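PDB 3TEB: Endonuclease/exonuclease/phosphatase from Leptotrichia buccalis C-1013-b, which probably acts as a metal-dependent nuclease or related hydrolase of the DNase I-like family and binds magnesium. Local coordinates for residues Glu138-Met144 with Ile161-Asn167; Leu196-Met202 with Tyr230-Glu236; Val239-Ile245 with Phe258-Ile264. One frame throughout, in Å; residues are numbered along the deposited sequence.

Contact 1: residues Glu138-Met144 with Ile161-Asn167; sequences EFYSCHM and ILNRTQN
Ile-161, near the end of its helix, lays its CG2 branch against the ring of Tyr-140, and this is the densely packed part of the contact: CG2 stands 3.5 Å from Tyr-140 CD1. The two side chains slide past each other in opposite directions. With CG1 set beside its backbone N (chi1 -65°), Ile-161 sends its other branch along the strand, where CD1 meets the selenium of selenomethionine Met-144 tip to tip at a looser 4.2 Å, near the sulfur of Cys-142. Toward the more exposed turn after the helix, polar bonding replaces this packing. There the carboxylate of Glu-138, itself buried, gathers three donors from the two segments, and Asn-169 adds another at OE2. OE1 accepts from Thr-165 OG1 (2.8 Å) on its syn side, close to the carboxylate plane, and from Tyr-140 OH (2.7 Å) above that plane. OE2 is met by Asn-167 ND2 at 3.0 Å, in a bond that is nearly straight (169°). Gripped at both oxygens, the carboxylate is probably fixed in rotation, while Asn-167 itself lies at the solvent side. The contact belongs to the beta-alpha-beta unit formed by strand 135-143, helix 154-162 and strand 170-174; Ile-161 also touches Leu-173 of that last strand, which pairs in parallel with the first.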
loop_
_atom_site.group_PDB
_atom_site.type_symbol
_atom_site.label_atom_id
_atom_site.label_comp_id
_atom_site.label_asym_id
_atom_site.label_seq_id
_atom_site.Cartn_x
_atom_site.Cartn_y
_atom_site.Cartn_z
ATOM N N GLU A 138 6.863 -8.706 8.942
ATOM C CA GLU A 138 6.028 -8.979 7.778
ATOM C C GLU A 138 5.289 -7.736 7.370
ATOM O O GLU A 138 4.634 -7.115 8.192
ATOM C CB GLU A 138 5.039 -10.091 8.075
ATOM C CG GLU A 138 5.706 -11.438 8.295
ATOM C CD GLU A 138 4.788 -12.468 8.913
ATOM O OE1 GLU A 138 3.561 -12.248 8.930
ATOM O OE2 GLU A 138 5.297 -13.508 9.381
ATOM N N PHE A 139 5.426 -7.368 6.099
ATOM C CA PHE A 139 4.795 -6.173 5.524
ATOM C C PHE A 139 3.680 -6.589 4.576
ATOM O O PHE A 139 3.869 -7.483 3.762
ATOM C CB PHE A 139 5.832 -5.338 4.786
ATOM C CG PHE A 139 6.805 -4.652 5.689
ATOM C CD1 PHE A 139 6.499 -3.419 6.265
ATOM C CD2 PHE A 139 8.037 -5.235 5.976
ATOM C CE1 PHE A 139 7.407 -2.772 7.127
ATOM C CE2 PHE A 139 8.958 -4.598 6.827
ATOM C CZ PHE A 139 8.636 -3.361 7.403
ATOM N N TYR A 140 2.510 -5.977 4.690
ATOM C CA TYR A 140 1.375 -6.386 3.866
ATOM C C TYR A 140 0.819 -5.195 3.127
ATOM O O TYR A 140 0.506 -4.186 3.752
ATOM C CB TYR A 140 0.261 -6.987 4.723
ATOM C CG TYR A 140 0.584 -8.301 5.382
ATOM C CD1 TYR A 140 0.035 -9.487 4.904
ATOM C CD2 TYR A 140 1.415 -8.363 6.497
ATOM C CE1 TYR A 140 0.317 -10.713 5.512
ATOM C CE2 TYR A 140 1.706 -9.575 7.116
ATOM C CZ TYR A 140 1.157 -10.749 6.622
ATOM O OH TYR A 140 1.439 -11.958 7.235
ATOM N N SER A 141 0.693 -5.312 1.806
ATOM C CA SER A 141 0.106 -4.256 0.979
ATOM C C SER A 141 -1.356 -4.576 0.709
ATOM O O SER A 141 -1.661 -5.593 0.098
ATOM C CB SER A 141 0.873 -4.130 -0.326
ATOM O OG SER A 141 0.441 -2.994 -1.051
ATOM N N CYS A 142 -2.257 -3.720 1.183
ATOM C CA CYS A 142 -3.679 -4.043 1.175
ATOM C C CYS A 142 -4.493 -3.000 0.476
ATOM O O CYS A 142 -4.224 -1.804 0.607
ATOM C CB CYS A 142 -4.226 -4.133 2.585
ATOM S SG CYS A 142 -3.081 -4.805 3.764
ATOM N N HIS A 143 -5.509 -3.463 -0.247
ATOM C CA HIS A 143 -6.509 -2.592 -0.828
ATOM C C HIS A 143 -7.882 -3.234 -0.680
ATOM O O HIS A 143 -8.248 -4.129 -1.447
ATOM C CB HIS A 143 -6.183 -2.278 -2.289
ATOM C CG HIS A 143 -7.187 -1.386 -2.944
ATOM N ND1 HIS A 143 -7.559 -1.531 -4.258
ATOM C CD2 HIS A 143 -7.922 -0.361 -2.453
ATOM C CE1 HIS A 143 -8.461 -0.612 -4.557
ATOM N NE2 HIS A 143 -8.699 0.110 -3.478
HETATM N N MSE A 144 -8.631 -2.755 0.313
HETATM C CA MSE A 144 -9.879 -3.385 0.751
HETATM C C MSE A 144 -11.094 -2.813 0.055
HETATM O O MSE A 144 -11.025 -1.754 -0.558
HETATM C CB MSE A 144 -10.064 -3.226 2.264
HETATM C CG MSE A 144 -8.808 -3.462 3.090
HETATM SE SE MSE A 144 -8.126 -5.292 2.991
HETATM C CE MSE A 144 -9.588 -6.183 3.906
ATOM N N ILE A 161 -5.920 -11.934 6.693
ATOM C CA ILE A 161 -4.571 -11.398 6.557
ATOM C C ILE A 161 -3.757 -11.785 7.795
ATOM O O ILE A 161 -2.681 -12.398 7.692
ATOM C CB ILE A 161 -4.566 -9.863 6.335
ATOM C CG1 ILE A 161 -5.225 -9.513 4.996
ATOM C CG2 ILE A 161 -3.149 -9.311 6.358
ATOM C CD1 ILE A 161 -5.604 -8.025 4.835
ATOM N N LEU A 162 -4.307 -11.466 8.965
ATOM C CA LEU A 162 -3.596 -11.665 10.225
ATOM C C LEU A 162 -3.303 -13.119 10.529
ATOM O O LEU A 162 -2.323 -13.407 11.200
ATOM C CB LEU A 162 -4.322 -11.001 11.397
ATOM C CG LEU A 162 -4.290 -9.471 11.354
ATOM C CD1 LEU A 162 -5.264 -8.886 12.346
ATOM C CD2 LEU A 162 -2.889 -8.919 11.567
ATOM N N ASN A 163 -4.126 -14.034 10.023
ATOM C CA ASN A 163 -3.915 -15.462 10.263
ATOM C C ASN A 163 -3.138 -16.216 9.189
ATOM O O ASN A 163 -3.028 -17.436 9.274
ATOM C CB ASN A 163 -5.244 -16.170 10.513
ATOM C CG ASN A 163 -5.877 -15.770 11.824
ATOM O OD1 ASN A 163 -5.219 -15.728 12.866
ATOM N ND2 ASN A 163 -7.169 -15.472 11.781
ATOM N N ARG A 164 -2.596 -15.509 8.195
ATOM C CA ARG A 164 -1.927 -16.160 7.069
ATOM C C ARG A 164 -0.661 -16.865 7.514
ATOM O O ARG A 164 -0.417 -18.005 7.097
ATOM C CB ARG A 164 -1.629 -15.162 5.949
ATOM C CG ARG A 164 -0.983 -15.745 4.687
ATOM C CD ARG A 164 -1.955 -16.509 3.825
ATOM N NE ARG A 164 -1.234 -17.213 2.777
ATOM C CZ ARG A 164 -1.790 -18.087 1.947
ATOM N NH1 ARG A 164 -3.079 -18.361 2.051
ATOM N NH2 ARG A 164 -1.061 -18.689 1.018
ATOM N N THR A 165 0.143 -16.191 8.341
ATOM C CA THR A 165 1.265 -16.857 9.029
ATOM C C THR A 165 0.957 -16.976 10.505
ATOM O O THR A 165 0.416 -16.050 11.114
ATOM C CB THR A 165 2.653 -16.154 8.866
ATOM O OG1 THR A 165 2.637 -14.870 9.501
ATOM C CG2 THR A 165 3.049 -16.006 7.410
ATOM N N GLN A 166 1.308 -18.123 11.074
ATOM C CA GLN A 166 1.041 -18.401 12.478
ATOM C C GLN A 166 2.330 -18.245 13.259
ATOM O O GLN A 166 3.066 -19.203 13.444
ATOM C CB GLN A 166 0.485 -19.819 12.634
ATOM C CG GLN A 166 -0.849 -20.049 11.940
ATOM C CD GLN A 166 -2.004 -19.359 12.659
ATOM O OE1 GLN A 166 -2.628 -18.437 12.120
ATOM N NE2 GLN A 166 -2.287 -19.799 13.887
ATOM N N ASN A 167 2.621 -17.027 13.684
ATOM C CA ASN A 167 3.810 -16.745 14.469
ATOM C C ASN A 167 3.571 -15.498 15.289
ATOM O O ASN A 167 2.519 -14.865 15.176
ATOM C CB ASN A 167 5.048 -16.575 13.578
ATOM C CG ASN A 167 4.883 -15.482 12.497
ATOM O OD1 ASN A 167 3.951 -14.666 12.518
ATOM N ND2 ASN A 167 5.805 -15.473 11.548
#

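Contact 2: residues Leu196-Met202 with Tyr230-Glu236; sequences LFDTYVM and YIFSNKE
Phe-197 and Ser-233 form an antiparallel hydrogen-bonded pair, the Phe-197 N to Ser-233 O bond (2.7 Å) being nearly straight (171°). Two residues on, Thr-199 doubles the grip: Ile-231 O accepts both Thr-199 N, at 3.1 Å and almost in line with the carbonyl, and Thr-199 OG1, at 2.9 Å and tilted from the carbonyl plane. That second bond follows from the hydroxyl's place between backbone N and carbonyl carbon (chi1 63°). Around this core, the Phe-197 ring takes Ser-233 O at its edge and Glu-236 N over one face. On the other side of the sheet, Asp-198 CB lies 4.0 Å from Phe-232 CE1. The Leu-196 side chain crosses that of Phe-232 at about a right angle, CD1 nearest. Selenomethionine Met-202, through SE, rests 3.7 Å from Glu-236 CG. Further out, the Asp-198 carboxylate is positioned: OD2 accepts from Tyr-200 N, while OD1 forms a salt bridge with Arg-227 and a hydrogen bond with Tyr-188 OH. Phe-232 is backed by Ile-191 and Leu-192 of helix 185-192 and meets Phe-177 edge-to-face. The arrangement is a short antiparallel pairing that runs directly into an N-capped helical turn, set on one of the two layered sheets of the DNase I-like fold.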
loop_
_atom_site.group_PDB
_atom_site.type_symbol
_atom_site.label_atom_id
_atom_site.label_comp_id
_atom_site.label_asym_id
_atom_site.label_seq_id
_atom_site.Cartn_x
_atom_site.Cartn_y
_atom_site.Cartn_z
ATOM N N LEU A 196 -5.450 -4.348 16.006
ATOM C CA LEU A 196 -4.622 -3.464 15.205
ATOM C C LEU A 196 -4.377 -2.125 15.867
ATOM O O LEU A 196 -5.271 -1.553 16.494
ATOM C CB LEU A 196 -5.255 -3.250 13.843
ATOM C CG LEU A 196 -5.118 -4.420 12.876
ATOM C CD1 LEU A 196 -5.737 -4.051 11.548
ATOM C CD2 LEU A 196 -3.663 -4.803 12.687
ATOM N N PHE A 197 -3.150 -1.636 15.711
ATOM C CA PHE A 197 -2.747 -0.321 16.189
ATOM C C PHE A 197 -2.461 0.595 14.995
ATOM O O PHE A 197 -1.820 0.194 14.025
ATOM C CB PHE A 197 -1.516 -0.437 17.091
ATOM C CG PHE A 197 -1.735 -1.285 18.318
ATOM C CD1 PHE A 197 -2.065 -0.699 19.535
ATOM C CD2 PHE A 197 -1.608 -2.673 18.260
ATOM C CE1 PHE A 197 -2.268 -1.481 20.677
ATOM C CE2 PHE A 197 -1.814 -3.461 19.398
ATOM C CZ PHE A 197 -2.141 -2.861 20.603
ATOM N N ASP A 198 -2.940 1.826 15.076
ATOM C CA ASP A 198 -2.844 2.781 13.986
ATOM C C ASP A 198 -1.661 3.724 14.195
ATOM O O ASP A 198 -1.685 4.548 15.118
ATOM C CB ASP A 198 -4.154 3.572 13.937
ATOM C CG ASP A 198 -4.191 4.612 12.837
ATOM O OD1 ASP A 198 -5.268 5.214 12.681
ATOM O OD2 ASP A 198 -3.183 4.835 12.129
ATOM N N THR A 199 -0.649 3.632 13.329
ATOM C CA THR A 199 0.572 4.441 13.480
ATOM C C THR A 199 0.342 5.942 13.431
ATOM O O THR A 199 1.121 6.705 14.005
ATOM C CB THR A 199 1.658 4.093 12.466
ATOM O OG1 THR A 199 1.186 4.369 11.149
ATOM C CG2 THR A 199 2.032 2.641 12.570
ATOM N N TYR A 200 -0.716 6.373 12.752
ATOM C CA TYR A 200 -1.077 7.784 12.782
ATOM C C TYR A 200 -1.319 8.237 14.228
ATOM O O TYR A 200 -0.729 9.217 14.688
ATOM C CB TYR A 200 -2.291 8.099 11.891
ATOM C CG TYR A 200 -2.701 9.560 11.976
ATOM C CD1 TYR A 200 -1.923 10.555 11.391
ATOM C CD2 TYR A 200 -3.845 9.951 12.678
ATOM C CE1 TYR A 200 -2.281 11.898 11.488
ATOM C CE2 TYR A 200 -4.215 11.297 12.777
ATOM C CZ TYR A 200 -3.425 12.261 12.179
ATOM O OH TYR A 200 -3.774 13.587 12.273
ATOM N N VAL A 201 -2.176 7.499 14.933
ATOM C CA VAL A 201 -2.528 7.809 16.319
ATOM C C VAL A 201 -1.302 7.713 17.235
ATOM O O VAL A 201 -1.059 8.599 18.050
ATOM C CB VAL A 201 -3.659 6.879 16.835
ATOM C CG1 VAL A 201 -4.096 7.279 18.251
ATOM C CG2 VAL A 201 -4.857 6.864 15.852
HETATM N N MSE A 202 -0.522 6.650 17.068
HETATM C CA MSE A 202 0.661 6.405 17.884
HETATM C C MSE A 202 1.813 7.373 17.651
HETATM O O MSE A 202 2.740 7.407 18.445
HETATM C CB MSE A 202 1.169 4.984 17.652
HETATM C CG MSE A 202 0.392 3.899 18.375
HETATM SE SE MSE A 202 1.271 2.183 18.147
HETATM C CE MSE A 202 1.152 1.986 16.218
ATOM N N TYR A 230 -4.049 3.911 5.396
ATOM C CA TYR A 230 -3.468 3.711 6.723
ATOM C C TYR A 230 -2.185 2.912 6.730
ATOM O O TYR A 230 -1.824 2.276 5.748
ATOM C CB TYR A 230 -4.447 2.977 7.633
ATOM C CG TYR A 230 -5.798 3.612 7.790
ATOM C CD1 TYR A 230 -6.049 4.504 8.828
ATOM C CD2 TYR A 230 -6.839 3.298 6.920
ATOM C CE1 TYR A 230 -7.300 5.079 8.992
ATOM C CE2 TYR A 230 -8.092 3.866 7.069
ATOM C CZ TYR A 230 -8.317 4.752 8.110
ATOM O OH TYR A 230 -9.561 5.315 8.262
ATOM N N ILE A 231 -1.511 2.951 7.871
ATOM C CA ILE A 231 -0.476 1.993 8.199
ATOM C C ILE A 231 -0.765 1.450 9.608
ATOM O O ILE A 231 -0.590 2.149 10.606
ATOM C CB ILE A 231 0.931 2.600 8.035
ATOM C CG1 ILE A 231 1.244 2.743 6.548
ATOM C CG2 ILE A 231 1.994 1.708 8.662
ATOM C CD1 ILE A 231 2.280 3.763 6.237
ATOM N N PHE A 232 -1.253 0.211 9.663
ATOM C CA PHE A 232 -1.591 -0.459 10.912
ATOM C C PHE A 232 -0.465 -1.378 11.346
ATOM O O PHE A 232 0.405 -1.747 10.550
ATOM C CB PHE A 232 -2.869 -1.294 10.761
ATOM C CG PHE A 232 -4.098 -0.489 10.471
ATOM C CD1 PHE A 232 -4.598 0.411 11.408
ATOM C CD2 PHE A 232 -4.773 -0.643 9.270
ATOM C CE1 PHE A 232 -5.742 1.163 11.135
ATOM C CE2 PHE A 232 -5.917 0.094 8.993
ATOM C CZ PHE A 232 -6.401 1.003 9.926
ATOM N N SER A 233 -0.517 -1.775 12.611
ATOM C CA SER A 233 0.490 -2.604 13.236
ATOM C C SER A 233 -0.229 -3.601 14.142
ATOM O O SER A 233 -1.288 -3.276 14.682
ATOM C CB SER A 233 1.394 -1.701 14.068
ATOM O OG SER A 233 2.567 -2.377 14.473
ATOM N N ASN A 234 0.325 -4.803 14.312
ATOM C CA ASN A 234 -0.261 -5.793 15.227
ATOM C C ASN A 234 0.294 -5.670 16.628
ATOM O O ASN A 234 -0.157 -6.348 17.544
ATOM C CB ASN A 234 -0.054 -7.219 14.716
ATOM C CG ASN A 234 1.407 -7.624 14.672
ATOM O OD1 ASN A 234 2.297 -6.786 14.517
ATOM N ND2 ASN A 234 1.660 -8.921 14.783
ATOM N N LYS A 235 1.295 -4.812 16.769
ATOM C CA LYS A 235 1.931 -4.534 18.041
ATOM C C LYS A 235 2.042 -3.031 18.172
ATOM O O LYS A 235 2.004 -2.315 17.175
ATOM C CB LYS A 235 3.345 -5.119 18.085
ATOM C CG LYS A 235 3.487 -6.629 17.893
ATOM C CD LYS A 235 4.884 -7.036 18.330
ATOM C CE LYS A 235 5.475 -8.150 17.498
ATOM N NZ LYS A 235 5.087 -9.507 17.952
ATOM N N GLU A 236 2.199 -2.557 19.405
ATOM C CA GLU A 236 2.450 -1.143 19.669
ATOM C C GLU A 236 3.884 -0.810 19.290
ATOM O O GLU A 236 4.795 -1.577 19.561
ATOM C CB GLU A 236 2.219 -0.832 21.139
ATOM C CG GLU A 236 1.534 0.495 21.388
ATOM C CD GLU A 236 0.860 0.553 22.756
ATOM O OE1 GLU A 236 0.667 -0.519 23.380
ATOM O OE2 GLU A 236 0.520 1.667 23.212
#

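Contact 3: residues Val239-Ile245 with Phe258-Ile264; sequences VKESKVI and FGIEVKI
Strands 239-245 and 259-264 pair as antiparallel neighbours in one large sheet of the DNase I-like sandwich, with a beta bulge where the register slips by one between Val-239 and Glu-241. Backbone hydrogen bonds hold the pair. At the regular end, Lys-243 and Glu-261 exchange two bonds of 2.9 Å each, and Ile-245 and Gly-259 form a second reciprocal pair. At the bulge the pattern thins: Lys-263 N still reaches Glu-241 O in a fairly straight bond (167°), but the return bond comes from Lys-240 N to Lys-263 O and is weak. Apolar contacts lie on the face of Val-239, Ser-242, Val-244, Ile-260 and Val-262. Val-239 CG1 meets Val-262 CG1 at 4.0 Å, and Ile-231 of strand 225-233 packs on Ile-260, as the facing sheet of a sandwich would. On the other face Glu-241, Lys-243, Glu-261 and Lys-263 are partly exposed, while Ile-245 at the end of the strand is buried. Lys-243 NZ makes a salt bridge with Glu-241 OE2 at 3.4 Å, and the Glu-261 carboxylate pairs with Lys-33. At the bulge, Lys-240 runs beside Lys-263 in the same direction. Phe-258, just before its strand, follows Asp-256, a magnesium ligand seen in this protein, by two residues; Phe-258 CB sits 3.5 Å from Val-244 CG1, the methyl set opposite the backbone N (chi1 178°).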
loop_
_atom_site.group_PDB
_atom_site.type_symbol
_atom_site.label_atom_id
_atom_site.label_comp_id
_atom_site.label_asym_id
_atom_site.label_seq_id
_atom_site.Cartn_x
_atom_site.Cartn_y
_atom_site.Cartn_z
ATOM N N VAL A 239 6.696 5.227 17.111
ATOM C CA VAL A 239 6.450 5.891 15.826
ATOM C C VAL A 239 6.816 7.370 15.939
ATOM O O VAL A 239 6.075 8.165 16.520
ATOM C CB VAL A 239 4.968 5.741 15.370
ATOM C CG1 VAL A 239 4.780 6.284 13.973
ATOM C CG2 VAL A 239 4.517 4.294 15.439
ATOM N N LYS A 240 7.965 7.726 15.381
ATOM C CA LYS A 240 8.492 9.072 15.512
ATOM C C LYS A 240 7.682 10.137 14.746
ATOM O O LYS A 240 7.543 11.274 15.228
ATOM C CB LYS A 240 9.981 9.096 15.139
ATOM C CG LYS A 240 10.670 10.445 15.382
ATOM C CD LYS A 240 12.003 10.302 16.114
ATOM C CE LYS A 240 12.729 11.636 16.148
ATOM N NZ LYS A 240 13.715 11.691 17.265
ATOM N N GLU A 241 7.133 9.755 13.584
ATOM C CA GLU A 241 6.456 10.684 12.666
ATOM C C GLU A 241 5.484 10.005 11.691
ATOM O O GLU A 241 5.723 8.890 11.240
ATOM C CB GLU A 241 7.503 11.457 11.870
ATOM C CG GLU A 241 6.932 12.528 10.935
ATOM C CD GLU A 241 7.973 13.554 10.490
ATOM O OE1 GLU A 241 9.184 13.318 10.720
ATOM O OE2 GLU A 241 7.578 14.599 9.919
ATOM N N SER A 242 4.398 10.691 11.350
ATOM C CA SER A 242 3.487 10.218 10.311
ATOM C C SER A 242 2.966 11.360 9.449
ATOM O O SER A 242 1.968 11.993 9.788
ATOM C CB SER A 242 2.310 9.463 10.925
ATOM O OG SER A 242 1.326 9.177 9.942
ATOM N N LYS A 243 3.627 11.618 8.327
ATOM C CA LYS A 243 3.199 12.696 7.438
ATOM C C LYS A 243 2.470 12.196 6.194
ATOM O O LYS A 243 2.684 11.068 5.743
ATOM C CB LYS A 243 4.381 13.594 7.036
ATOM C CG LYS A 243 4.999 14.374 8.184
ATOM C CD LYS A 243 3.930 14.898 9.176
ATOM C CE LYS A 243 4.520 15.423 10.495
ATOM N NZ LYS A 243 5.026 16.806 10.349
ATOM N N VAL A 244 1.603 13.048 5.651
ATOM C CA VAL A 244 1.039 12.825 4.334
ATOM C C VAL A 244 2.036 13.375 3.320
ATOM O O VAL A 244 2.768 14.318 3.619
ATOM C CB VAL A 244 -0.349 13.479 4.190
ATOM C CG1 VAL A 244 -0.906 13.283 2.785
ATOM C CG2 VAL A 244 -1.306 12.891 5.214
ATOM N N ILE A 245 2.085 12.759 2.146
ATOM C CA ILE A 245 2.998 13.162 1.085
ATOM C C ILE A 245 2.282 13.105 -0.281
ATOM O O ILE A 245 1.271 12.385 -0.442
ATOM C CB ILE A 245 4.315 12.331 1.126
ATOM C CG1 ILE A 245 5.314 12.827 0.088
ATOM C CG2 ILE A 245 4.039 10.851 0.957
ATOM C CD1 ILE A 245 6.714 12.347 0.326
ATOM N N PHE A 258 -3.421 10.779 -1.784
ATOM C CA PHE A 258 -2.078 11.145 -1.329
ATOM C C PHE A 258 -1.459 9.960 -0.590
ATOM O O PHE A 258 -2.164 9.030 -0.162
ATOM C CB PHE A 258 -2.091 12.362 -0.412
ATOM C CG PHE A 258 -2.980 13.478 -0.875
ATOM C CD1 PHE A 258 -3.028 13.852 -2.219
ATOM C CD2 PHE A 258 -3.755 14.184 0.045
ATOM C CE1 PHE A 258 -3.851 14.893 -2.636
ATOM C CE2 PHE A 258 -4.570 15.224 -0.361
ATOM C CZ PHE A 258 -4.622 15.579 -1.700
ATOM N N GLY A 259 -0.139 9.989 -0.441
ATOM C CA GLY A 259 0.558 8.886 0.215
ATOM C C GLY A 259 0.843 9.178 1.670
ATOM O O GLY A 259 0.849 10.338 2.078
ATOM N N ILE A 260 1.069 8.125 2.451
ATOM C CA ILE A 260 1.467 8.250 3.849
ATOM C C ILE A 260 2.894 7.785 3.993
ATOM O O ILE A 260 3.307 6.769 3.427
ATOM C CB ILE A 260 0.573 7.423 4.802
ATOM C CG1 ILE A 260 -0.847 7.967 4.823
ATOM C CG2 ILE A 260 1.117 7.440 6.223
ATOM C CD1 ILE A 260 -1.809 7.016 5.463
ATOM N N GLU A 261 3.625 8.544 4.785
ATOM C CA GLU A 261 5.031 8.371 4.967
ATOM C C GLU A 261 5.276 8.330 6.480
ATOM O O GLU A 261 5.005 9.297 7.193
ATOM C CB GLU A 261 5.716 9.553 4.299
ATOM C CG GLU A 261 7.200 9.666 4.506
ATOM C CD GLU A 261 7.715 11.104 4.320
ATOM O OE1 GLU A 261 8.956 11.296 4.414
ATOM O OE2 GLU A 261 6.892 12.036 4.097
ATOM N N VAL A 262 5.780 7.200 6.967
ATOM C CA VAL A 262 5.877 6.933 8.403
ATOM C C VAL A 262 7.308 6.565 8.790
ATOM O O VAL A 262 7.971 5.808 8.074
ATOM C CB VAL A 262 4.902 5.783 8.796
ATOM C CG1 VAL A 262 5.229 5.217 10.145
ATOM C CG2 VAL A 262 3.472 6.271 8.791
ATOM N N LYS A 263 7.779 7.099 9.916
ATOM C CA LYS A 263 9.099 6.745 10.448
ATOM C C LYS A 263 9.004 5.930 11.759
ATOM O O LYS A 263 8.411 6.380 12.737
ATOM C CB LYS A 263 9.960 8.003 10.620
ATOM C CG LYS A 263 11.441 7.713 10.831
ATOM C CD LYS A 263 12.200 8.963 11.261
ATOM C CE LYS A 263 13.421 8.596 12.109
ATOM N NZ LYS A 263 13.871 9.732 12.985
ATOM N N ILE A 264 9.576 4.725 11.759
ATOM C CA ILE A 264 9.540 3.825 12.920
ATOM C C ILE A 264 10.953 3.536 13.394
ATOM O O ILE A 264 11.846 3.319 12.579
ATOM C CB ILE A 264 8.950 2.419 12.585
ATOM C CG1 ILE A 264 7.875 2.456 11.480
ATOM C CG2 ILE A 264 8.509 1.692 13.875
ATOM C CD1 ILE A 264 6.448 2.569 11.962
#

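The three contacts show how one sandwich fold uses different chemistry in different places. Contacts 1 and 2 reach the same sheet, the first through a helix end beside strand 135-143 and the second at strand 225-233, yet they do not touch. Contact 1 is the more buried and relies on side chains, whereas contacts 2 and 3 are partly buried and are built on antiparallel backbone bonds. Contact 3 belongs to the other sheet. Contacts 2 and 3 meet through packing: Ile-231 CD1 lies 3.8 Å from Val-262 CG2, and Thr-199 and Tyr-200 also rest on contact 3. Carboxylates recur with differing sets of partners: hydroxyls and amides in contact 1, backbone NH, arginine and a tyrosine hydroxyl in contact 2, lysines in contact 3.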